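Transcriptional regulator (Vibrio vulnificus, PDB 4IVN) probably represses transcription of genes for sialic acid catabolism by binding DNA, and binds the pathway intermediate N-acetylmannosamine 6-phosphate. Local coordinates at residues 178-183 / 213-218; 160-165 / 187-192; 207-212 / 237-242; 223-228 / 244-249. All blocks are in the same frame, centred on the assembly; numbering follows the deposited sequence.

How the interactions relate
All four contacts belong to the SIS domain and its five-stranded parallel sheet. Along the chain, interaction 1 alternates with interactions 2 and 3, and interaction 3 alternates with interaction 4. Strands 176-181, 204-208 and 221-224 are consecutive in the sheet and carry interactions 1, 3 and 4. Interactions 3 and 4 have centres about 6 Å apart and share helix 237-257, whereas interaction 2, between helices 162-170 and 188-199, is centred about 21 Å from interaction 4. Interactions 1 and 2 touch and contribute Ser182, Ser183 and Thr187 to the sugar-phosphate pocket. Interactions 2, 3 and 4 also border the second subunit: Thr187 both binds the ligand and packs on Met276 of that subunit.

Interaction 1 (178-183 / 213-218); sequences WFAVSS and SPLSSL
Leu215 lies over the end of strand 176-181, where its two methyl groups meet the CB atoms of Ala180 and Ser182. The approach is apolar and local, with 117 Å² buried and the nearest pair of CA atoms, Ala180 and Leu215, 8.2 Å apart. Followed outward, the CB of Leu215 leads toward the strand without touching it. CG then stands anti to the backbone N (chi1 -175°), and this aims the fork at the strand. At the tip the branches divide the work: CD1 reaches the CB of Ala180 at 3.8 Å, while CD2 meets that same CB at 3.7 Å and extends to the CB of Ser182 at 4.0 Å. Ala180 thus sits against both prongs and Ser182 against one. The OG of Ser182, opposite its own backbone N (chi1 176°), hydrogen-bonds O17 of the bound sugar phosphate. Behind the leucine, the turn is tied by an ST motif: Ser213 OG accepts from Ser216 N at 3.2 Å, and Ser216 OG returns a bond to Ser213 O. Leu215 therefore packs just where the central strand passes into the serine-rich loop, which contributes to the phosphosugar pocket, as in SIS domains.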
loop_
_atom_site.group_PDB
_atom_site.type_symbol
_atom_site.label_atom_id
_atom_site.label_comp_id
_atom_site.label_asym_id
_atom_site.label_seq_id
_atom_site.Cartn_x
_atom_site.Cartn_y
_atom_site.Cartn_z
ATOM N N TRP A 178 0.731 15.039 -13.520
ATOM C CA TRP A 178 0.226 13.624 -13.490
ATOM C C TRP A 178 1.267 12.663 -13.004
ATOM O O TRP A 178 2.420 12.774 -13.387
ATOM C CB TRP A 178 -0.164 13.163 -14.861
ATOM C CG TRP A 178 -1.375 13.927 -15.256
ATOM C CD1 TRP A 178 -1.451 15.208 -15.833
ATOM C CD2 TRP A 178 -2.700 13.511 -15.036
ATOM N NE1 TRP A 178 -2.760 15.585 -15.977
ATOM C CE2 TRP A 178 -3.569 14.599 -15.518
ATOM C CE3 TRP A 178 -3.280 12.314 -14.552
ATOM C CZ2 TRP A 178 -4.965 14.493 -15.502
ATOM C CZ3 TRP A 178 -4.681 12.228 -14.517
ATOM C CH2 TRP A 178 -5.505 13.292 -15.012
ATOM N N PHE A 179 0.854 11.686 -12.186
ATOM C CA PHE A 179 1.704 10.558 -11.863
ATOM C C PHE A 179 1.132 9.279 -12.504
ATOM O O PHE A 179 -0.071 8.983 -12.381
ATOM C CB PHE A 179 1.666 10.378 -10.374
ATOM C CG PHE A 179 2.621 11.310 -9.661
ATOM C CD1 PHE A 179 2.190 12.564 -9.285
ATOM C CD2 PHE A 179 3.937 10.946 -9.413
ATOM C CE1 PHE A 179 3.023 13.446 -8.605
ATOM C CE2 PHE A 179 4.783 11.844 -8.757
ATOM C CZ PHE A 179 4.351 13.094 -8.425
ATOM N N ALA A 180 1.962 8.550 -13.218
ATOM C CA ALA A 180 1.541 7.297 -13.895
ATOM C C ALA A 180 2.215 6.246 -13.047
ATOM O O ALA A 180 3.434 6.199 -13.033
ATOM C CB ALA A 180 2.079 7.265 -15.389
ATOM N N VAL A 181 1.426 5.447 -12.309
ATOM C CA VAL A 181 1.953 4.379 -11.459
ATOM C C VAL A 181 1.769 3.024 -12.109
ATOM O O VAL A 181 0.646 2.550 -12.308
ATOM C CB VAL A 181 1.236 4.342 -10.066
ATOM C CG1 VAL A 181 1.941 3.314 -9.114
ATOM C CG2 VAL A 181 1.227 5.795 -9.502
ATOM N N SER A 182 2.871 2.386 -12.456
ATOM C CA SER A 182 2.850 1.126 -13.246
ATOM C C SER A 182 4.235 0.481 -13.038
ATOM O O SER A 182 5.216 1.102 -13.413
ATOM C CB SER A 182 2.662 1.467 -14.724
ATOM O OG SER A 182 2.717 0.294 -15.534
ATOM N N SER A 183 4.303 -0.737 -12.517
ATOM C CA SER A 183 5.615 -1.406 -12.342
ATOM C C SER A 183 6.201 -1.677 -13.712
ATOM O O SER A 183 7.411 -1.543 -13.902
ATOM C CB SER A 183 5.433 -2.770 -11.650
ATOM O OG SER A 183 5.385 -2.585 -10.231
ATOM N N SER A 213 10.645 1.298 -20.828
ATOM C CA SER A 213 9.334 0.710 -20.924
ATOM C C SER A 213 8.641 1.670 -21.872
ATOM O O SER A 213 9.131 2.777 -22.065
ATOM C CB SER A 213 8.674 0.695 -19.511
ATOM O OG SER A 213 8.053 1.996 -19.264
ATOM N N PRO A 214 7.480 1.271 -22.441
ATOM C CA PRO A 214 6.645 2.188 -23.249
ATOM C C PRO A 214 6.341 3.517 -22.518
ATOM O O PRO A 214 6.231 4.635 -23.128
ATOM C CB PRO A 214 5.351 1.386 -23.393
ATOM C CG PRO A 214 5.792 -0.066 -23.417
ATOM C CD PRO A 214 7.008 -0.140 -22.518
ATOM N N LEU A 215 6.126 3.404 -21.214
ATOM C CA LEU A 215 5.833 4.569 -20.387
ATOM C C LEU A 215 7.000 5.542 -20.287
ATOM O O LEU A 215 6.833 6.787 -20.221
ATOM C CB LEU A 215 5.253 4.118 -18.999
ATOM C CG LEU A 215 4.759 5.207 -18.003
ATOM C CD1 LEU A 215 3.614 6.001 -18.611
ATOM C CD2 LEU A 215 4.224 4.569 -16.669
ATOM N N SER A 216 8.241 5.042 -20.305
ATOM C CA SER A 216 9.344 6.028 -20.178
ATOM C C SER A 216 9.422 7.050 -21.291
ATOM O O SER A 216 9.796 8.181 -21.048
ATOM C CB SER A 216 10.704 5.379 -19.874
ATOM O OG SER A 216 10.873 4.360 -20.771
ATOM N N SER A 217 8.959 6.741 -22.485
ATOM C CA SER A 217 9.036 7.736 -23.496
ATOM C C SER A 217 7.810 8.674 -23.390
ATOM O O SER A 217 7.628 9.530 -24.218
ATOM C CB SER A 217 9.114 7.051 -24.891
ATOM O OG SER A 217 7.798 6.692 -25.290
ATOM N N LEU A 218 6.972 8.545 -22.354
ATOM C CA LEU A 218 5.881 9.516 -22.176
ATOM C C LEU A 218 5.969 10.105 -20.799
ATOM O O LEU A 218 4.914 10.387 -20.236
ATOM C CB LEU A 218 4.489 8.806 -22.267
ATOM C CG LEU A 218 4.199 7.975 -23.512
ATOM C CD1 LEU A 218 3.107 6.978 -23.158
ATOM C CD2 LEU A 218 3.818 8.924 -24.661
#

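Interaction 2 (160-165 / 187-192); sequences EDTHLA and TKEVIH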
loop_
_atom_site.group_PDB
_atom_site.type_symbol
_atom_site.label_atom_id
_atom_site.label_comp_id
_atom_site.label_asym_id
_atom_site.label_seq_id
_atom_site.Cartn_x
_atom_site.Cartn_y
_atom_site.Cartn_z
ATOM N N GLU A 160 -8.686 4.721 -10.702
ATOM C CA GLU A 160 -8.480 3.405 -11.484
ATOM C C GLU A 160 -9.492 3.202 -12.636
ATOM O O GLU A 160 -9.349 2.136 -13.446
ATOM C CB GLU A 160 -8.439 2.100 -10.620
ATOM C CG GLU A 160 -7.520 2.246 -9.438
ATOM C CD GLU A 160 -8.151 3.013 -8.323
ATOM O OE1 GLU A 160 -9.329 3.415 -8.455
ATOM O OE2 GLU A 160 -7.472 3.184 -7.300
ATOM N N ASP A 161 -10.495 4.136 -12.693
ATOM C CA ASP A 161 -11.282 4.187 -13.956
ATOM C C ASP A 161 -10.434 4.865 -15.063
ATOM O O ASP A 161 -10.283 6.101 -15.039
ATOM C CB ASP A 161 -12.659 4.836 -13.814
ATOM C CG ASP A 161 -13.495 4.662 -15.101
ATOM O OD1 ASP A 161 -14.807 4.603 -15.145
ATOM O OD2 ASP A 161 -12.802 4.544 -16.173
ATOM N N THR A 162 -9.907 4.096 -15.976
ATOM C CA THR A 162 -8.903 4.599 -16.976
ATOM C C THR A 162 -9.594 5.367 -18.087
ATOM O O THR A 162 -8.942 6.130 -18.790
ATOM C CB THR A 162 -8.028 3.480 -17.522
ATOM O OG1 THR A 162 -8.880 2.397 -17.835
ATOM C CG2 THR A 162 -7.049 2.947 -16.418
ATOM N N HIS A 163 -10.904 5.204 -18.199
ATOM C CA HIS A 163 -11.760 6.051 -19.061
ATOM C C HIS A 163 -11.842 7.426 -18.527
ATOM O O HIS A 163 -11.552 8.394 -19.261
ATOM C CB HIS A 163 -13.132 5.415 -19.208
ATOM C CG HIS A 163 -13.090 4.210 -20.106
ATOM N ND1 HIS A 163 -13.772 4.150 -21.279
ATOM C CD2 HIS A 163 -12.388 3.002 -19.972
ATOM C CE1 HIS A 163 -13.560 2.922 -21.866
ATOM N NE2 HIS A 163 -12.672 2.234 -21.069
ATOM N N LEU A 164 -12.124 7.540 -17.214
ATOM C CA LEU A 164 -12.182 8.853 -16.572
ATOM C C LEU A 164 -10.791 9.498 -16.589
ATOM O O LEU A 164 -10.664 10.735 -16.840
ATOM C CB LEU A 164 -12.688 8.746 -15.145
ATOM C CG LEU A 164 -14.214 8.563 -14.978
ATOM C CD1 LEU A 164 -14.576 8.602 -13.479
ATOM C CD2 LEU A 164 -14.985 9.666 -15.689
ATOM N N ALA A 165 -9.787 8.673 -16.309
ATOM C CA ALA A 165 -8.390 9.210 -16.233
ATOM C C ALA A 165 -8.036 9.766 -17.653
ATOM O O ALA A 165 -7.449 10.874 -17.788
ATOM C CB ALA A 165 -7.414 8.079 -15.889
ATOM N N THR A 187 1.102 -1.204 -19.185
ATOM C CA THR A 187 -0.352 -1.420 -19.083
ATOM C C THR A 187 -1.111 -0.486 -20.016
ATOM O O THR A 187 -1.008 0.709 -19.943
ATOM C CB THR A 187 -0.832 -1.230 -17.631
ATOM O OG1 THR A 187 -0.159 -2.218 -16.824
ATOM C CG2 THR A 187 -2.338 -1.505 -17.548
ATOM N N LYS A 188 -1.897 -1.048 -20.915
ATOM C CA LYS A 188 -2.342 -0.301 -22.052
ATOM C C LYS A 188 -3.147 0.994 -21.717
ATOM O O LYS A 188 -2.835 2.091 -22.252
ATOM C CB LYS A 188 -3.150 -1.262 -22.903
ATOM C CG LYS A 188 -3.260 -0.936 -24.373
ATOM C CD LYS A 188 -4.599 -0.308 -24.558
ATOM C CE LYS A 188 -5.275 -0.753 -25.849
ATOM N NZ LYS A 188 -6.363 0.286 -26.040
ATOM N N GLU A 189 -4.192 0.866 -20.893
ATOM C CA GLU A 189 -5.042 2.015 -20.625
ATOM C C GLU A 189 -4.327 3.018 -19.688
ATOM O O GLU A 189 -4.536 4.251 -19.743
ATOM C CB GLU A 189 -6.481 1.608 -20.154
ATOM C CG GLU A 189 -7.192 0.909 -21.306
ATOM C CD GLU A 189 -8.695 0.708 -21.137
ATOM O OE1 GLU A 189 -9.356 0.108 -22.001
ATOM O OE2 GLU A 189 -9.270 1.144 -20.138
ATOM N N VAL A 190 -3.388 2.523 -18.898
ATOM C CA VAL A 190 -2.628 3.469 -18.058
ATOM C C VAL A 190 -1.747 4.328 -18.959
ATOM O O VAL A 190 -1.728 5.559 -18.777
ATOM C CB VAL A 190 -1.778 2.725 -17.016
ATOM C CG1 VAL A 190 -0.822 3.659 -16.298
ATOM C CG2 VAL A 190 -2.769 2.149 -15.981
ATOM N N ILE A 191 -0.951 3.702 -19.843
ATOM C CA ILE A 191 -0.076 4.423 -20.839
ATOM C C ILE A 191 -0.849 5.409 -21.654
ATOM O O ILE A 191 -0.361 6.494 -21.941
ATOM C CB ILE A 191 0.449 3.425 -21.911
ATOM C CG1 ILE A 191 1.496 2.507 -21.320
ATOM C CG2 ILE A 191 1.024 4.121 -23.162
ATOM C CD1 ILE A 191 1.859 1.512 -22.464
ATOM N N HIS A 192 -2.073 5.012 -22.061
ATOM C CA HIS A 192 -2.855 5.835 -22.950
ATOM C C HIS A 192 -3.259 7.132 -22.240
ATOM O O HIS A 192 -3.120 8.249 -22.785
ATOM C CB HIS A 192 -4.067 5.052 -23.445
ATOM C CG HIS A 192 -4.991 5.891 -24.279
ATOM N ND1 HIS A 192 -4.643 6.353 -25.546
ATOM C CD2 HIS A 192 -6.281 6.389 -24.012
ATOM C CE1 HIS A 192 -5.636 7.106 -26.021
ATOM N NE2 HIS A 192 -6.643 7.116 -25.075
HETATM O O HOH W 1 -7.049 5.380 -20.845
#
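Thr162 and Glu189 carry the contact, their CA atoms 5.9 Å apart and their side chains crossing at about a right angle. Among the hydrogen bonds, Thr162 OG1 donates to Glu189 OE2 at 2.7 Å, using the anti lone pair, the one facing away from OE1. With OG1 between the backbone N and the carbonyl carbon (chi1 45°), the hydroxyl faces the glutamate, whose chain is extended beyond CG. A water adds a second link, donating to Thr162 O at 2.9 Å and to Glu189 O at 3.0 Å, so side chains and backbones are bridged separately. Asp161 is the N-cap of the first helix, and its OD2 accepts from His163 N, almost in line with the C-O bond, and from Leu164 N, above the carboxylate plane. Van der Waals contact fills in the rest. Glu189 CB lies 3.4 Å from Thr162 OG1, and Thr162 CG2 is 4.4 Å from Val190 CG2. His163 CD2 comes within 3.6 Å of Glu189 OE2, the ring and carboxylate planes being 64° apart. The contact joins the first turns of helices 162-170 and 188-199; beneath them, Ala165 and Val190 both rest on Ile133 of strand 129-133, while Thr187 and Lys188 pack on Met276 of the second subunit.

Interaction 3 (207-212 / 237-242); sequences LTNINH and FASKVG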
loop_
_atom_site.group_PDB
_atom_site.type_symbol
_atom_site.label_atom_id
_atom_site.label_comp_id
_atom_site.label_asym_id
_atom_site.label_seq_id
_atom_site.Cartn_x
_atom_site.Cartn_y
_atom_site.Cartn_z
ATOM N N LEU A 207 6.088 6.325 -11.818
ATOM C CA LEU A 207 6.638 5.551 -10.710
ATOM C C LEU A 207 6.596 4.093 -11.061
ATOM O O LEU A 207 5.509 3.533 -11.088
ATOM C CB LEU A 207 5.810 5.744 -9.479
ATOM C CG LEU A 207 5.673 7.145 -8.885
ATOM C CD1 LEU A 207 5.023 7.048 -7.497
ATOM C CD2 LEU A 207 7.050 7.846 -8.740
ATOM N N THR A 208 7.754 3.454 -11.355
ATOM C CA THR A 208 7.718 2.087 -11.962
ATOM C C THR A 208 8.779 1.272 -11.265
ATOM O O THR A 208 9.403 1.740 -10.301
ATOM C CB THR A 208 8.217 2.123 -13.444
ATOM O OG1 THR A 208 9.631 2.466 -13.409
ATOM C CG2 THR A 208 7.543 3.181 -14.150
ATOM N N ASN A 209 8.966 0.043 -11.734
ATOM C CA ASN A 209 10.052 -0.795 -11.243
ATOM C C ASN A 209 10.894 -1.255 -12.420
ATOM O O ASN A 209 11.559 -2.282 -12.341
ATOM C CB ASN A 209 9.452 -2.090 -10.552
ATOM C CG ASN A 209 8.675 -1.775 -9.282
ATOM O OD1 ASN A 209 9.101 -2.137 -8.175
ATOM N ND2 ASN A 209 7.509 -1.220 -9.428
ATOM N N ILE A 210 10.937 -0.453 -13.485
ATOM C CA ILE A 210 11.797 -0.787 -14.586
ATOM C C ILE A 210 12.290 0.519 -15.264
ATOM O O ILE A 210 11.549 1.482 -15.364
ATOM C CB ILE A 210 11.090 -1.791 -15.551
ATOM C CG1 ILE A 210 12.105 -2.443 -16.455
ATOM C CG2 ILE A 210 9.998 -1.156 -16.306
ATOM C CD1 ILE A 210 12.273 -3.899 -16.110
ATOM N N ASN A 211 13.558 0.557 -15.617
ATOM C CA ASN A 211 14.112 1.724 -16.302
ATOM C C ASN A 211 13.578 2.045 -17.670
ATOM O O ASN A 211 13.415 3.219 -17.988
ATOM C CB ASN A 211 15.651 1.636 -16.315
ATOM C CG ASN A 211 16.183 1.734 -14.919
ATOM O OD1 ASN A 211 16.075 2.778 -14.291
ATOM N ND2 ASN A 211 16.587 0.616 -14.357
ATOM N N HIS A 212 13.332 1.020 -18.510
ATOM C CA HIS A 212 12.842 1.305 -19.869
ATOM C C HIS A 212 11.569 0.606 -20.183
ATOM O O HIS A 212 11.421 -0.598 -19.909
ATOM C CB HIS A 212 13.879 0.892 -20.883
ATOM C CG HIS A 212 15.256 1.453 -20.576
ATOM N ND1 HIS A 212 15.643 2.684 -20.998
ATOM C CD2 HIS A 212 16.332 0.910 -19.887
ATOM C CE1 HIS A 212 16.892 2.913 -20.557
ATOM N NE2 HIS A 212 17.318 1.818 -19.908
ATOM N N PHE A 237 4.878 -8.170 -2.862
ATOM C CA PHE A 237 5.067 -7.104 -1.883
ATOM C C PHE A 237 6.498 -6.518 -2.008
ATOM O O PHE A 237 6.698 -5.352 -1.832
ATOM C CB PHE A 237 4.778 -7.683 -0.499
ATOM C CG PHE A 237 5.016 -6.745 0.642
ATOM C CD1 PHE A 237 4.461 -5.454 0.675
ATOM C CD2 PHE A 237 5.850 -7.156 1.716
ATOM C CE1 PHE A 237 4.661 -4.615 1.780
ATOM C CE2 PHE A 237 6.027 -6.302 2.807
ATOM C CZ PHE A 237 5.469 -5.059 2.838
ATOM N N ALA A 238 7.460 -7.322 -2.401
ATOM C CA ALA A 238 8.784 -6.788 -2.542
ATOM C C ALA A 238 8.861 -5.725 -3.707
ATOM O O ALA A 238 9.632 -4.759 -3.611
ATOM C CB ALA A 238 9.829 -7.917 -2.673
ATOM N N SER A 239 8.013 -5.845 -4.726
ATOM C CA SER A 239 7.936 -4.817 -5.773
ATOM C C SER A 239 7.152 -3.569 -5.319
ATOM O O SER A 239 7.580 -2.427 -5.575
ATOM C CB SER A 239 7.289 -5.371 -7.016
ATOM O OG SER A 239 8.149 -6.378 -7.496
ATOM N N LYS A 240 6.067 -3.774 -4.602
ATOM C CA LYS A 240 5.248 -2.663 -4.181
ATOM C C LYS A 240 5.906 -1.883 -3.030
ATOM O O LYS A 240 5.703 -0.684 -2.899
ATOM C CB LYS A 240 3.871 -3.160 -3.714
ATOM C CG LYS A 240 3.011 -3.869 -4.798
ATOM C CD LYS A 240 2.721 -2.992 -6.066
ATOM C CE LYS A 240 3.603 -3.365 -7.247
ATOM N NZ LYS A 240 3.132 -2.652 -8.534
ATOM N N VAL A 241 6.690 -2.560 -2.205
ATOM C CA VAL A 241 7.236 -1.884 -1.048
ATOM C C VAL A 241 8.215 -0.821 -1.521
ATOM O O VAL A 241 8.270 0.272 -0.968
ATOM C CB VAL A 241 7.807 -2.858 0.010
ATOM C CG1 VAL A 241 9.196 -3.331 -0.389
ATOM C CG2 VAL A 241 7.868 -2.142 1.370
ATOM N N GLY A 242 8.966 -1.079 -2.576
ATOM C CA GLY A 242 9.854 -0.014 -3.023
ATOM C C GLY A 242 9.140 1.136 -3.705
ATOM O O GLY A 242 9.607 2.281 -3.622
#
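Asn209 and Ser239 bring their CA atoms to 7.1 Å where the chain leaves strand 204-208 and passes the first turns of helix 237-257. This is part of the SIS domain, an alpha/beta fold in which the loops after the parallel strands surround the sugar-phosphate site. Asn209 does the reaching: with CG swung to the backbone N side and away from the carbonyl carbon (chi1 -66°), its amide is directed at the backbone of the helix. As modelled, Asn209 OD1 lies 3.0 Å from Ser239 O, and it is also close to Ala226 O. Oxygens so close together suggest that the amide is turned over; turned back, it may donate to the Ser239 carbonyl. Ser239 offers that carbonyl to Asn209, while its OG is hydrogen-bonded to Arg227 O. Neighbouring Lys240 begins by pointing away, but its long chain bends back toward the loop and NZ hydrogen-bonds the OG of Ser183, a residue of the ligand pocket. Elsewhere on this helix turn, Phe237 packs on Tyr144 of the second subunit. The loop also holds its own bend: Thr208 OG1 donates to Ile210 O at 2.9 Å, tilted 30° from the carbonyl plane.

Interaction 4 (223-228 / 244-249); sequences LVAARP and LLLVDV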
loop_
_atom_site.group_PDB
_atom_site.type_symbol
_atom_site.label_atom_id
_atom_site.label_comp_id
_atom_site.label_asym_id
_atom_site.label_seq_id
_atom_site.Cartn_x
_atom_site.Cartn_y
_atom_site.Cartn_z
ATOM N N LEU A 223 10.753 7.765 -11.328
ATOM C CA LEU A 223 11.451 7.249 -10.128
ATOM C C LEU A 223 11.257 5.754 -10.289
ATOM O O LEU A 223 10.203 5.345 -10.685
ATOM C CB LEU A 223 10.830 7.753 -8.839
ATOM C CG LEU A 223 11.079 9.215 -8.466
ATOM C CD1 LEU A 223 10.578 9.515 -7.068
ATOM C CD2 LEU A 223 12.552 9.610 -8.623
ATOM N N VAL A 224 12.322 4.990 -10.081
ATOM C CA VAL A 224 12.347 3.558 -10.336
ATOM C C VAL A 224 12.584 2.794 -9.060
ATOM O O VAL A 224 13.587 2.963 -8.424
ATOM C CB VAL A 224 13.444 3.250 -11.396
ATOM C CG1 VAL A 224 13.655 1.724 -11.560
ATOM C CG2 VAL A 224 13.056 3.950 -12.710
ATOM N N ALA A 225 11.665 1.933 -8.683
ATOM C CA ALA A 225 11.832 1.059 -7.483
ATOM C C ALA A 225 12.494 -0.259 -7.933
ATOM O O ALA A 225 12.349 -0.648 -9.119
ATOM C CB ALA A 225 10.377 0.779 -6.921
ATOM N N ALA A 226 13.164 -0.977 -7.014
ATOM C CA ALA A 226 13.759 -2.252 -7.286
ATOM C C ALA A 226 12.732 -3.333 -7.498
ATOM O O ALA A 226 11.533 -3.135 -7.296
ATOM C CB ALA A 226 14.739 -2.645 -6.165
ATOM N N ARG A 227 13.197 -4.480 -7.974
ATOM C CA ARG A 227 12.333 -5.673 -8.277
ATOM C C ARG A 227 11.300 -5.461 -9.366
ATOM O O ARG A 227 10.117 -5.365 -9.052
ATOM C CB ARG A 227 11.541 -6.143 -7.067
ATOM C CG ARG A 227 12.388 -6.150 -5.832
ATOM C CD ARG A 227 12.798 -7.572 -5.433
ATOM N NE ARG A 227 14.204 -7.773 -5.782
ATOM C CZ ARG A 227 15.266 -7.184 -5.194
ATOM N NH1 ARG A 227 15.171 -6.330 -4.189
ATOM N NH2 ARG A 227 16.470 -7.473 -5.637
ATOM N N PRO A 228 11.732 -5.572 -10.651
ATOM C CA PRO A 228 10.831 -5.550 -11.795
ATOM C C PRO A 228 9.823 -6.668 -11.635
ATOM O O PRO A 228 10.158 -7.771 -11.199
ATOM C CB PRO A 228 11.751 -5.942 -12.948
ATOM C CG PRO A 228 13.123 -5.601 -12.552
ATOM C CD PRO A 228 13.160 -5.640 -11.052
ATOM N N LEU A 244 6.158 2.170 -2.853
ATOM C CA LEU A 244 5.686 2.979 -1.719
ATOM C C LEU A 244 6.764 3.808 -1.042
ATOM O O LEU A 244 6.475 4.936 -0.658
ATOM C CB LEU A 244 4.967 2.087 -0.681
ATOM C CG LEU A 244 3.714 1.402 -1.171
ATOM C CD1 LEU A 244 3.365 0.196 -0.198
ATOM C CD2 LEU A 244 2.504 2.352 -1.410
ATOM N N LEU A 245 7.977 3.253 -0.842
ATOM C CA LEU A 245 9.118 4.038 -0.381
ATOM C C LEU A 245 9.383 5.307 -1.261
ATOM O O LEU A 245 9.571 6.395 -0.736
ATOM C CB LEU A 245 10.359 3.180 -0.390
ATOM C CG LEU A 245 11.672 3.896 -0.032
ATOM C CD1 LEU A 245 11.654 4.341 1.414
ATOM C CD2 LEU A 245 12.880 2.982 -0.269
ATOM N N LEU A 246 9.377 5.155 -2.579
ATOM C CA LEU A 246 9.412 6.348 -3.485
ATOM C C LEU A 246 8.366 7.390 -3.135
ATOM O O LEU A 246 8.702 8.601 -3.127
ATOM C CB LEU A 246 9.176 5.994 -4.975
ATOM C CG LEU A 246 10.022 4.927 -5.667
ATOM C CD1 LEU A 246 9.514 4.762 -7.118
ATOM C CD2 LEU A 246 11.520 5.174 -5.587
ATOM N N VAL A 247 7.113 6.959 -2.921
ATOM C CA VAL A 247 6.044 7.893 -2.485
ATOM C C VAL A 247 6.436 8.566 -1.165
ATOM O O VAL A 247 6.325 9.842 -0.977
ATOM C CB VAL A 247 4.647 7.228 -2.316
ATOM C CG1 VAL A 247 3.681 8.181 -1.658
ATOM C CG2 VAL A 247 4.008 6.811 -3.664
ATOM N N ASP A 248 6.922 7.750 -0.218
ATOM C CA ASP A 248 7.256 8.335 1.091
ATOM C C ASP A 248 8.367 9.362 1.021
ATOM O O ASP A 248 8.225 10.453 1.609
ATOM C CB ASP A 248 7.631 7.217 2.080
ATOM C CG ASP A 248 7.751 7.711 3.488
ATOM O OD1 ASP A 248 6.854 8.434 4.058
ATOM O OD2 ASP A 248 8.694 7.261 4.047
ATOM N N VAL A 249 9.468 8.998 0.332
ATOM C CA VAL A 249 10.594 9.895 0.115
ATOM C C VAL A 249 10.189 11.147 -0.664
ATOM O O VAL A 249 10.572 12.267 -0.303
ATOM C CB VAL A 249 11.755 9.144 -0.577
ATOM C CG1 VAL A 249 12.879 10.099 -0.838
ATOM C CG2 VAL A 249 12.246 7.958 0.275
#
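Beside the packing of Leu223 and Ala225 on Leu246, a short polar bond runs from Ser239 OG to Arg227 O. It ties the loop after strand 221-224 to an earlier turn of the same helix, 237-257, while Leu246, two turns further on, fills the contact itself. This is a strand and the helix that follows it in the alpha/beta fold of the SIS domain, the strand being outermost in the sheet within this chain. The side chains alternate: CB of Leu223 and of Ala225 point toward the helix, CB of Val224 away from it. Leu223 and Leu246 have the nearest CA atoms, 7.0 Å apart, and 176 Å² is buried. Leu246 carries the larger share. Its CG lies opposite the carbonyl carbon across the CA-CB bond (chi1 -53°), and the extended second torsion (178°) pushes CD1 out to the strand. The packing rests on that one methyl: Leu246 CD1 meets both Leu223 CB and Leu223 O at 3.7 Å, Ala225 N at 3.9 Å and Ala225 CB at 4.1 Å, touching both inward-facing side chains and the backbone between. Just past the strand, Ala225 N hydrogen-bonds Thr208 O, and Leu223 pairs through its backbone with Ser206 and Thr208. Around the contact, Leu223 also packs on helix 114-126 and Leu246 on Thr108, while Leu245 touches Phe237 of the second subunit. The other branch of Leu246 makes a looser approach, CD2 coming to 4.1 Å from Val224 O.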